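Local coordinates for dihydrodipicolinate synthase family protein (Sinorhizobium meliloti, PDB 4DNH) that is of unknown function but folds as a TIM barrel and probably belongs to the dihydrodipicolinate synthase family, at residues T214-L219 and I240-Q245. Numbering follows the deposited sequence.
Sequences TCLDVL and IVMRRQ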
# COMPACT_ATOMS: atom_id res chain seq x y z
N THR A 214 6.42 19.47 12.85
CA THR A 214 5.09 19.98 12.55
C THR A 214 4.07 18.85 12.61
O THR A 214 2.96 19.03 13.10
CB THR A 214 5.03 20.61 11.15
OG1 THR A 214 6.21 21.39 10.92
CG2 THR A 214 3.81 21.51 11.00
N CYS A 215 4.47 17.69 12.10
CA CYS A 215 3.60 16.52 12.03
C CYS A 215 3.27 16.00 13.42
O CYS A 215 2.10 15.74 13.74
CB CYS A 215 4.26 15.42 11.20
SG CYS A 215 3.19 13.99 10.96
N LEU A 216 4.31 15.86 14.25
CA LEU A 216 4.16 15.49 15.64
C LEU A 216 3.24 16.44 16.40
O LEU A 216 2.39 16.00 17.17
CB LEU A 216 5.53 15.40 16.34
CG LEU A 216 6.37 14.15 16.04
CD1 LEU A 216 7.73 14.22 16.72
CD2 LEU A 216 5.64 12.87 16.44
N ASP A 217 3.39 17.74 16.15
CA ASP A 217 2.57 18.78 16.80
C ASP A 217 1.07 18.60 16.54
O ASP A 217 0.25 18.76 17.44
CB ASP A 217 3.05 20.19 16.40
CG ASP A 217 4.31 20.63 17.15
OD1 ASP A 217 4.72 19.98 18.13
OD2 ASP A 217 4.88 21.67 16.76
N VAL A 218 0.71 18.26 15.30
CA VAL A 218 -0.67 17.98 14.92
C VAL A 218 -1.24 16.79 15.71
O VAL A 218 -2.33 16.89 16.27
CB VAL A 218 -0.81 17.70 13.40
CG1 VAL A 218 -2.24 17.34 13.06
CG2 VAL A 218 -0.35 18.91 12.59
N LEU A 219 -0.50 15.68 15.74
CA LEU A 219 -0.90 14.46 16.46
C LEU A 219 -1.06 14.69 17.97
O LEU A 219 -1.96 14.11 18.58
CB LEU A 219 0.11 13.33 16.25
CG LEU A 219 0.74 13.10 14.88
CD1 LEU A 219 1.85 12.07 14.98
CD2 LEU A 219 -0.29 12.67 13.85
N ILE A 240 11.89 5.17 13.39
CA ILE A 240 12.26 4.76 14.73
C ILE A 240 12.28 5.98 15.64
O ILE A 240 11.74 5.93 16.75
CB ILE A 240 13.61 4.00 14.75
CG1 ILE A 240 13.44 2.63 14.07
CG2 ILE A 240 14.13 3.85 16.18
CD1 ILE A 240 14.70 1.83 13.86
N VAL A 241 12.85 7.08 15.15
CA VAL A 241 12.90 8.33 15.91
C VAL A 241 11.50 8.89 16.14
O VAL A 241 11.25 9.54 17.16
CB VAL A 241 13.83 9.38 15.25
CG1 VAL A 241 13.69 10.75 15.91
CG2 VAL A 241 15.29 8.92 15.31
N MSE A 242 10.58 8.61 15.24
CA MSE A 242 9.25 9.20 15.34
C MSE A 242 8.33 8.40 16.21
O MSE A 242 7.56 8.97 16.98
CB MSE A 242 8.64 9.39 13.97
CG MSE A 242 7.64 10.52 14.09
SE MSE A 242 6.68 10.58 12.39
CE MSE A 242 5.75 12.29 12.70
N ARG A 243 8.42 7.08 16.12
CA ARG A 243 7.55 6.21 16.91
C ARG A 243 7.82 6.27 18.42
O ARG A 243 6.99 5.81 19.22
CB ARG A 243 7.60 4.77 16.39
CG ARG A 243 8.92 4.05 16.60
CD ARG A 243 8.80 2.62 16.14
NE ARG A 243 10.06 1.91 16.34
CZ ARG A 243 10.37 0.73 15.82
NH1 ARG A 243 9.51 0.07 15.05
NH2 ARG A 243 11.56 0.19 16.08
N ARG A 244 8.95 6.84 18.81
CA ARG A 244 9.34 7.01 20.22
C ARG A 244 8.80 8.31 20.82
O ARG A 244 8.65 8.42 22.04
CB ARG A 244 10.86 6.92 20.38
CG ARG A 244 11.43 5.53 20.09
CD ARG A 244 12.94 5.53 19.88
NE ARG A 244 13.44 4.17 19.63
CZ ARG A 244 14.72 3.80 19.69
NH1 ARG A 244 15.68 4.67 19.99
NH2 ARG A 244 15.04 2.54 19.44
N GLN A 245 8.48 9.27 19.95
CA GLN A 245 7.95 10.57 20.35
C GLN A 245 6.43 10.65 20.22
O GLN A 245 5.83 11.68 20.52
CB GLN A 245 8.58 11.69 19.51
CG GLN A 245 10.09 11.72 19.52
CD GLN A 245 10.64 13.05 19.03
OE1 GLN A 245 11.30 13.11 18.00
NE2 GLN A 245 10.36 14.11 19.77
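A mostly apolar contact between two neighbouring outer helices of the barrel is made by Cys215 and Leu216 with Met242 and Gln245. Helix 208-221 supplies the first pair. The second pair comes from segment 240-245, which lies on helix 236-243. Met242, present as selenomethionine, reaches across to helix 208-221. Its CG lies anti to the backbone N (chi1 -155°) and the rest of the chain is extended, which carries the methyl CE to that helix. There CE lies 3.5 Å from SG of Cys215. The same methyl lies 3.8 Å from CD2 of Leu216. The side chains of Leu216 and Met242 run past each other in opposite directions, and CD2 also lies 3.9 Å from CG of Met242. The two helices flank strand 226-232 in the chain, within the alternating strand-helix order of a TIM barrel. Cys215 and Met242 both touch Ile229 of that strand, so their meeting point lies against the barrel wall. The other branch of Leu216 meets Gln245. Its CD1 is 3.9 Å from CB of Gln245, whose side chain crosses that of Leu216 at about a right angle. The Gln245 amide carbon CD is also 3.9 Å from CD1, so this exposed residue covers part of a buried leucine. With an alanine in place of Leu216, both methyl branches would be gone, which would probably open a gap between the helices and leave the Met242 methyl and the Gln245 chain less well packed. Leu246, next in the loop, touches both Leu216 and Leu219.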